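Local coordinates for protein beta-galacturonidase (Eisenbergiella tayi, PDB 6NCX) that binds alpha-D-galacturonate and probably hydrolyses terminal uronic acid glycosides, as a glycoside hydrolase of family 2, at residues Asn306-Val311 against Ile328-Glu333; Gly168-Cys173 against Asn193-Leu198. All coordinates share one frame; numbering follows the deposited sequence.

Contact 1 (Asn306-Val311 against Ile328-Glu333); sequences NSIRTV and ILVWEE
In a beta-alpha-beta unit of the TIM barrel, 306-311 and 328-333 run parallel as neighbours, their strand axes 4.8 Å apart at closest and 13° off parallel, joined by backbone bonds from Leu329 N-Asn306 O to Thr310 N-Trp331 O. Leu329 O takes two donors: Ile308 N approaches almost in line with the carbonyl, while Ser307 OG, 2.8 Å from Leu329 O, stands above its plane. Ser307 OG also hydrogen-bonds the Tyr508 hydroxyl. On the Ser307 face, Arg309 rises beside Trp331; with CG anti to the backbone N (chi1 177°) and the chain extended as far as NE, Arg309 CG lies over the indole five-membered ring, 3.4 Å from Trp331 CD1, a CH-pi contact. The guanidinium, 76° from the ring plane, grips Glu333 side-on in a salt bridge: Arg309 NH2 reaches Glu333 OE2 at 2.8 Å on the syn side, and Arg309 NE reaches the same oxygen at 3.1 Å, from above the carboxylate plane. Trp331 NE1 donates to Glu333 OE2 as well, at 2.8 Å and on the anti side. With an alanine in place of Glu333, the guanidinium would probably lose this charge mate and Trp331 NE1 its acceptor. On the opposite face Ile308 CD1 lies 3.9 Å from Val330 CG2, and helix 317-326 lies over them, Phe319 on Ile308 and Cys323 on Val330. Arg309 NH1 makes a salt bridge to Glu465 and Arg309 NH2 a hydrogen bond to Asn377, both galacturonate-binding, and Glu333 OE1 bonds His312, a third ligand residue. Three donors on Glu333 OE2 thus fix Arg309 and the indole, consistent with a second shell behind the sugar site.

Contact 2 (Gly168-Cys173 against Asn193-Leu198); sequences GKAEIC and NSFAVL
Phe195 reaches from 193-198 across to the backbone of 168-173, two strands that cross at -46° with axes 8.5 Å apart at closest and no hydrogen bond between them. Its CB leaves the backbone toward the other strand, and CG stands anti to the backbone N (chi1 -174°), which carries the ring across toward 168-173. From CG the ring splits: Phe195 CE2 lies 4.0 Å from Ala170 CB, Phe195 CE1 lies 3.7 Å from Gly168 O, and at the tip Phe195 CZ lies 3.2 Å from Gly168 O. That carbonyl oxygen sits at the ring edge, in its plane, where the partly positive C-H rim can face it. Lys169 CA also lies near this edge. Further along, Ile172 and Leu198 meet at an oblique angle by their methyl ends, Ile172 CD1 being 3.8 Å from Leu198 CD1 and 3.9 Å from Leu198 CD2.

A classic beta bulge in the edge strand 193-202 sets Phe195 and Ala196 opposite the single residue Val188 of the neighbouring strand. The sheet holding 168-173 also contains strands 150-162 and 207-216, and Phe195 touches Thr212 of the latter besides Val188 and Ile190 of its own sheet. The two sheets are layers of the immunoglobulin-like beta-sandwich. Their meeting here depends on methyl groups and a ring rim against a carbonyl oxygen, consistent with layers held by apolar burial more than by directed polar bonds.

Contact 1 lies deep in the TIM barrel, its centre about 8 Å from that of the chain; contact 2 lies about 26 Å out, in the beta-sandwich, and along the chain it closes before contact 1 opens. Their centres are 28 Å apart and their nearest atoms about 17 Å, so the two do not touch and share no strand. In 306-311 and 328-333 the strands are neighbours in one sheet, and every touching residue is buried; in 168-173 and 193-198 they belong to facing sheets, and part of the contact is partly exposed. Accordingly, backbone bonding and a charged network beside the sugar site give way to apolar contacts and a ring edge against a carbonyl oxygen.

Contact 1 (Asn306-Val311 against Ile328-Glu333)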
ATOM      1  N   ASN C 306     -26.189  -7.913 -14.852  1.00 19.89           N
ATOM      2  CA  ASN C 306     -27.564  -7.469 -15.076  1.00 21.67           C
ATOM      3  C   ASN C 306     -28.408  -7.430 -13.799  1.00 22.04           C
ATOM      4  O   ASN C 306     -29.606  -7.148 -13.881  1.00 24.27           O
ATOM      5  CB  ASN C 306     -28.248  -8.342 -16.142  1.00 17.68           C
ATOM      6  CG  ASN C 306     -28.271  -9.824 -15.784  1.00 23.05           C
ATOM      7  OD1 ASN C 306     -28.154 -10.206 -14.614  1.00 19.99           O
ATOM      8  ND2 ASN C 306     -28.418 -10.672 -16.805  1.00 19.93           N
ATOM      9  N   SER C 307     -27.818  -7.653 -12.621  1.00 22.74           N
ATOM     10  CA  SER C 307     -28.611  -7.852 -11.413  1.00 19.26           C
ATOM     11  C   SER C 307     -27.776  -7.579 -10.155  1.00 23.05           C
ATOM     12  O   SER C 307     -26.560  -7.794 -10.140  1.00 18.86           O
ATOM     13  CB  SER C 307     -29.175  -9.284 -11.390  1.00 21.23           C
ATOM     14  OG  SER C 307     -30.225  -9.425 -10.444  1.00 25.26           O
ATOM     15  N   ILE C 308     -28.452  -7.096  -9.098  1.00 21.47           N
ATOM     16  CA  ILE C 308     -27.866  -6.894  -7.776  1.00 18.00           C
ATOM     17  C   ILE C 308     -28.721  -7.631  -6.753  1.00 18.83           C
ATOM     18  O   ILE C 308     -29.941  -7.739  -6.892  1.00 18.48           O
ATOM     19  CB  ILE C 308     -27.733  -5.400  -7.372  1.00 20.35           C
ATOM     20  CG1 ILE C 308     -29.093  -4.704  -7.361  1.00 34.20           C
ATOM     21  CG2 ILE C 308     -26.781  -4.636  -8.287  1.00 19.90           C
ATOM     22  CD1 ILE C 308     -29.724  -4.503  -5.957  1.00 31.65           C
ATOM     23  N   ARG C 309     -28.075  -8.128  -5.707  1.00 21.33           N
ATOM     24  CA  ARG C 309     -28.761  -8.717  -4.565  1.00 21.15           C
ATOM     25  C   ARG C 309     -28.470  -7.875  -3.324  1.00 20.18           C
ATOM     26  O   ARG C 309     -27.305  -7.651  -2.984  1.00 23.18           O
ATOM     27  CB  ARG C 309     -28.332 -10.179  -4.366  1.00 16.67           C
ATOM     28  CG  ARG C 309     -28.961 -10.809  -3.157  1.00 17.21           C
ATOM     29  CD  ARG C 309     -28.592 -12.275  -2.977  1.00 18.21           C
ATOM     30  NE  ARG C 309     -29.008 -12.676  -1.638  1.00 18.50           N
ATOM     31  CZ  ARG C 309     -28.225 -13.259  -0.744  1.00 21.73           C
ATOM     32  NH1 ARG C 309     -26.976 -13.590  -1.050  1.00 24.42           N
ATOM     33  NH2 ARG C 309     -28.703 -13.546   0.450  1.00 24.67           N
ATOM     34  N   THR C 310     -29.532  -7.415  -2.650  1.00 21.63           N
ATOM     35  CA  THR C 310     -29.436  -6.455  -1.544  1.00 16.54           C
ATOM     36  C   THR C 310     -29.089  -7.167  -0.237  1.00 16.99           C
ATOM     37  O   THR C 310     -29.901  -7.305   0.679  1.00 16.33           O
ATOM     38  CB  THR C 310     -30.746  -5.701  -1.374  1.00 21.48           C
ATOM     39  OG1 THR C 310     -31.749  -6.622  -0.935  1.00 19.26           O
ATOM     40  CG2 THR C 310     -31.205  -5.024  -2.670  1.00 19.17           C
ATOM     41  N   VAL C 311     -27.841  -7.606  -0.141  1.00 17.53           N
ATOM     42  CA  VAL C 311     -27.390  -8.257   1.085  1.00 21.93           C
ATOM     43  C   VAL C 311     -27.218  -7.203   2.179  1.00 19.77           C
ATOM     44  O   VAL C 311     -26.605  -6.151   1.959  1.00 19.48           O
ATOM     45  CB  VAL C 311     -26.095  -9.053   0.822  1.00 19.84           C
ATOM     46  CG1 VAL C 311     -26.310 -10.029  -0.334  1.00 18.49           C
ATOM     47  CG2 VAL C 311     -24.911  -8.128   0.504  1.00 18.59           C
ATOM     48  N   ILE C 328     -31.738  -2.819 -14.294  1.00 21.31           N
ATOM     49  CA  ILE C 328     -31.046  -3.733 -13.393  1.00 22.81           C
ATOM     50  C   ILE C 328     -32.079  -4.536 -12.617  1.00 23.28           C
ATOM     51  O   ILE C 328     -33.000  -3.966 -12.025  1.00 23.62           O
ATOM     52  CB  ILE C 328     -30.128  -2.957 -12.436  1.00 22.01           C
ATOM     53  CG1 ILE C 328     -29.261  -1.960 -13.214  1.00 19.94           C
ATOM     54  CG2 ILE C 328     -29.277  -3.931 -11.575  1.00 18.15           C
ATOM     55  CD1 ILE C 328     -28.110  -2.595 -13.920  1.00 21.37           C
ATOM     56  N   LEU C 329     -31.927  -5.855 -12.609  1.00 18.91           N
ATOM     57  CA  LEU C 329     -32.821  -6.724 -11.856  1.00 20.51           C
ATOM     58  C   LEU C 329     -32.389  -6.790 -10.391  1.00 23.46           C
ATOM     59  O   LEU C 329     -31.196  -6.830 -10.087  1.00 21.18           O
ATOM     60  CB  LEU C 329     -32.834  -8.119 -12.485  1.00 20.25           C
ATOM     61  CG  LEU C 329     -33.455  -8.155 -13.893  1.00 26.76           C
ATOM     62  CD1 LEU C 329     -33.062  -9.412 -14.653  1.00 19.98           C
ATOM     63  CD2 LEU C 329     -34.978  -8.048 -13.824  1.00 17.77           C
ATOM     64  N   VAL C 330     -33.365  -6.807  -9.480  1.00 25.62           N
ATOM     65  CA  VAL C 330     -33.105  -6.741  -8.039  1.00 21.47           C
ATOM     66  C   VAL C 330     -33.695  -7.961  -7.336  1.00 21.71           C
ATOM     67  O   VAL C 330     -34.904  -8.212  -7.413  1.00 20.69           O
ATOM     68  CB  VAL C 330     -33.668  -5.459  -7.416  1.00 21.63           C
ATOM     69  CG1 VAL C 330     -33.482  -5.508  -5.912  1.00 18.78           C
ATOM     70  CG2 VAL C 330     -32.975  -4.234  -8.008  1.00 22.05           C
ATOM     71  N   TRP C 331     -32.841  -8.704  -6.637  1.00 24.54           N
ATOM     72  CA  TRP C 331     -33.254  -9.557  -5.526  1.00 21.47           C
ATOM     73  C   TRP C 331     -33.232  -8.697  -4.267  1.00 22.53           C
ATOM     74  O   TRP C 331     -32.167  -8.170  -3.890  1.00 20.72           O
ATOM     75  CB  TRP C 331     -32.313 -10.762  -5.413  1.00 19.39           C
ATOM     76  CG  TRP C 331     -32.380 -11.626  -4.163  1.00 18.25           C
ATOM     77  CD1 TRP C 331     -32.292 -11.217  -2.858  1.00 19.62           C
ATOM     78  CD2 TRP C 331     -32.450 -13.061  -4.124  1.00 16.81           C
ATOM     79  NE1 TRP C 331     -32.343 -12.307  -2.007  1.00 18.35           N
ATOM     80  CE2 TRP C 331     -32.448 -13.449  -2.759  1.00 20.94           C
ATOM     81  CE3 TRP C 331     -32.539 -14.054  -5.106  1.00 16.60           C
ATOM     82  CZ2 TRP C 331     -32.521 -14.796  -2.355  1.00 19.11           C
ATOM     83  CZ3 TRP C 331     -32.622 -15.403  -4.701  1.00 21.44           C
ATOM     84  CH2 TRP C 331     -32.604 -15.752  -3.337  1.00 22.06           C
ATOM     85  N   GLU C 332     -34.402  -8.510  -3.648  1.00 18.36           N
ATOM     86  CA  GLU C 332     -34.519  -7.761  -2.399  1.00 20.51           C
ATOM     87  C   GLU C 332     -34.991  -8.697  -1.299  1.00 21.24           C
ATOM     88  O   GLU C 332     -35.914  -9.491  -1.511  1.00 23.74           O
ATOM     89  CB  GLU C 332     -35.478  -6.570  -2.524  1.00 20.45           C
ATOM     90  CG  GLU C 332     -35.725  -5.917  -1.178  1.00 26.39           C
ATOM     91  CD  GLU C 332     -36.029  -4.429  -1.237  1.00 23.14           C
ATOM     92  OE1 GLU C 332     -35.079  -3.624  -1.214  1.00 20.70           O
ATOM     93  OE2 GLU C 332     -37.223  -4.073  -1.268  1.00 20.49           O
ATOM     94  N   GLU C 333     -34.357  -8.608  -0.132  1.00 17.85           N
ATOM     95  CA  GLU C 333     -34.625  -9.545   0.947  1.00 17.77           C
ATOM     96  C   GLU C 333     -34.827  -8.809   2.271  1.00 20.78           C
ATOM     97  O   GLU C 333     -34.411  -7.655   2.445  1.00 18.18           O
ATOM     98  CB  GLU C 333     -33.493 -10.597   1.062  1.00 20.63           C
ATOM     99  CG  GLU C 333     -32.073 -10.078   1.348  1.00 15.77           C
ATOM    100  CD  GLU C 333     -31.037 -11.212   1.382  1.00 19.24           C
ATOM    101  OE1 GLU C 333     -30.102 -11.154   2.220  1.00 21.11           O
ATOM    102  OE2 GLU C 333     -31.153 -12.172   0.576  1.00 19.08           O
TER

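Contact 2 (Gly168-Cys173 against Asn193-Leu198)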
ATOM      1  N   GLY C 168     -53.746  -4.571 -16.163  1.00 35.08           N
ATOM      2  CA  GLY C 168     -53.258  -4.156 -14.863  1.00 28.45           C
ATOM      3  C   GLY C 168     -54.350  -3.801 -13.879  1.00 30.79           C
ATOM      4  O   GLY C 168     -55.460  -3.428 -14.275  1.00 35.55           O
ATOM      5  N   LYS C 169     -54.049  -3.924 -12.590  1.00 29.42           N
ATOM      6  CA  LYS C 169     -54.942  -3.461 -11.542  1.00 28.20           C
ATOM      7  C   LYS C 169     -54.181  -2.538 -10.600  1.00 32.03           C
ATOM      8  O   LYS C 169     -52.949  -2.574 -10.519  1.00 30.64           O
ATOM      9  CB  LYS C 169     -55.556  -4.625 -10.760  1.00 24.48           C
ATOM     10  CG  LYS C 169     -54.583  -5.349  -9.879  1.00 29.23           C
ATOM     11  CD  LYS C 169     -55.271  -6.454  -9.086  1.00 33.31           C
ATOM     12  CE  LYS C 169     -54.259  -7.221  -8.244  1.00 31.49           C
ATOM     13  NZ  LYS C 169     -54.887  -8.315  -7.483  1.00 32.63           N
ATOM     14  N   ALA C 170     -54.933  -1.695  -9.896  1.00 24.54           N
ATOM     15  CA  ALA C 170     -54.373  -0.780  -8.919  1.00 26.68           C
ATOM     16  C   ALA C 170     -55.129  -0.943  -7.613  1.00 31.29           C
ATOM     17  O   ALA C 170     -56.360  -1.063  -7.604  1.00 32.55           O
ATOM     18  CB  ALA C 170     -54.442   0.687  -9.387  1.00 24.65           C
ATOM     19  N   GLU C 171     -54.388  -0.963  -6.512  1.00 24.51           N
ATOM     20  CA  GLU C 171     -54.978  -0.951  -5.186  1.00 25.62           C
ATOM     21  C   GLU C 171     -54.466   0.275  -4.449  1.00 28.75           C
ATOM     22  O   GLU C 171     -53.261   0.547  -4.454  1.00 25.91           O
ATOM     23  CB  GLU C 171     -54.647  -2.226  -4.428  1.00 23.72           C
ATOM     24  CG  GLU C 171     -55.243  -2.286  -3.050  1.00 24.72           C
ATOM     25  CD  GLU C 171     -54.967  -3.614  -2.370  1.00 27.37           C
ATOM     26  OE1 GLU C 171     -55.668  -3.949  -1.400  1.00 29.43           O
ATOM     27  OE2 GLU C 171     -54.045  -4.328  -2.808  1.00 40.52           O
ATOM     28  N   ILE C 172     -55.382   1.025  -3.844  1.00 31.46           N
ATOM     29  CA  ILE C 172     -55.057   2.256  -3.140  1.00 29.66           C
ATOM     30  C   ILE C 172     -55.535   2.130  -1.703  1.00 32.86           C
ATOM     31  O   ILE C 172     -56.560   1.499  -1.415  1.00 31.14           O
ATOM     32  CB  ILE C 172     -55.680   3.490  -3.832  1.00 30.49           C
ATOM     33  CG1 ILE C 172     -55.054   3.695  -5.201  1.00 30.19           C
ATOM     34  CG2 ILE C 172     -55.493   4.764  -3.006  1.00 33.91           C
ATOM     35  CD1 ILE C 172     -55.853   3.094  -6.319  1.00 37.70           C
ATOM     36  N   CYS C 173     -54.770   2.734  -0.799  1.00 27.96           N
ATOM     37  CA  CYS C 173     -55.087   2.777   0.620  1.00 25.87           C
ATOM     38  C   CYS C 173     -55.286   4.225   1.034  1.00 24.34           C
ATOM     39  O   CYS C 173     -54.399   5.063   0.831  1.00 22.09           O
ATOM     40  CB  CYS C 173     -53.978   2.123   1.434  1.00 25.80           C
ATOM     41  SG  CYS C 173     -54.335   2.014   3.164  1.00 28.12           S
ATOM     42  N   ASN C 193     -52.481   8.251 -19.537  1.00 33.60           N
ATOM     43  CA  ASN C 193     -53.613   7.456 -19.996  1.00 33.14           C
ATOM     44  C   ASN C 193     -54.600   7.292 -18.848  1.00 33.89           C
ATOM     45  O   ASN C 193     -54.206   6.978 -17.721  1.00 33.65           O
ATOM     46  CB  ASN C 193     -53.180   6.074 -20.490  1.00 34.19           C
ATOM     47  CG  ASN C 193     -52.191   6.138 -21.635  1.00 38.75           C
ATOM     48  OD1 ASN C 193     -51.022   5.786 -21.475  1.00 43.27           O
ATOM     49  ND2 ASN C 193     -52.656   6.568 -22.799  1.00 36.07           N
ATOM     50  N   SER C 194     -55.876   7.501 -19.138  1.00 31.95           N
ATOM     51  CA  SER C 194     -56.912   7.311 -18.135  1.00 32.90           C
ATOM     52  C   SER C 194     -56.996   5.840 -17.751  1.00 29.23           C
ATOM     53  O   SER C 194     -56.992   4.964 -18.619  1.00 31.18           O
ATOM     54  CB  SER C 194     -58.255   7.796 -18.671  1.00 32.07           C
ATOM     55  OG  SER C 194     -59.175   7.963 -17.607  1.00 46.36           O
ATOM     56  N   PHE C 195     -57.042   5.561 -16.448  1.00 30.36           N
ATOM     57  CA  PHE C 195     -57.088   4.179 -15.976  1.00 30.85           C
ATOM     58  C   PHE C 195     -58.398   3.889 -15.249  1.00 31.86           C
ATOM     59  O   PHE C 195     -59.225   3.143 -15.779  1.00 33.31           O
ATOM     60  CB  PHE C 195     -55.865   3.861 -15.110  1.00 27.50           C
ATOM     61  CG  PHE C 195     -55.771   2.411 -14.716  1.00 27.25           C
ATOM     62  CD1 PHE C 195     -55.466   1.439 -15.660  1.00 26.24           C
ATOM     63  CD2 PHE C 195     -56.003   2.015 -13.404  1.00 29.48           C
ATOM     64  CE1 PHE C 195     -55.399   0.101 -15.317  1.00 24.43           C
ATOM     65  CE2 PHE C 195     -55.944   0.670 -13.048  1.00 31.87           C
ATOM     66  CZ  PHE C 195     -55.642  -0.291 -14.012  1.00 27.39           C
ATOM     67  N   ALA C 196     -58.632   4.456 -14.066  1.00 27.62           N
ATOM     68  CA  ALA C 196     -59.796   4.059 -13.289  1.00 28.77           C
ATOM     69  C   ALA C 196     -60.242   5.187 -12.372  1.00 31.60           C
ATOM     70  O   ALA C 196     -59.524   6.165 -12.152  1.00 33.71           O
ATOM     71  CB  ALA C 196     -59.509   2.802 -12.463  1.00 32.53           C
ATOM     72  N   VAL C 197     -61.452   5.031 -11.836  1.00 29.63           N
ATOM     73  CA  VAL C 197     -61.983   5.892 -10.786  1.00 30.05           C
ATOM     74  C   VAL C 197     -62.553   4.987  -9.703  1.00 33.51           C
ATOM     75  O   VAL C 197     -63.473   4.208  -9.970  1.00 36.31           O
ATOM     76  CB  VAL C 197     -63.068   6.853 -11.304  1.00 35.92           C
ATOM     77  CG1 VAL C 197     -63.788   7.523 -10.126  1.00 35.77           C
ATOM     78  CG2 VAL C 197     -62.468   7.899 -12.245  1.00 33.57           C
ATOM     79  N   LEU C 198     -62.002   5.082  -8.483  1.00 32.82           N
ATOM     80  CA  LEU C 198     -62.463   4.261  -7.369  1.00 31.16           C
ATOM     81  C   LEU C 198     -63.291   5.131  -6.436  1.00 33.24           C
ATOM     82  O   LEU C 198     -62.746   6.074  -5.840  1.00 32.87           O
ATOM     83  CB  LEU C 198     -61.286   3.635  -6.617  1.00 29.76           C
ATOM     84  CG  LEU C 198     -60.192   2.884  -7.399  1.00 31.83           C
ATOM     85  CD1 LEU C 198     -59.143   3.842  -7.976  1.00 33.04           C
ATOM     86  CD2 LEU C 198     -59.510   1.802  -6.545  1.00 29.10           C
TER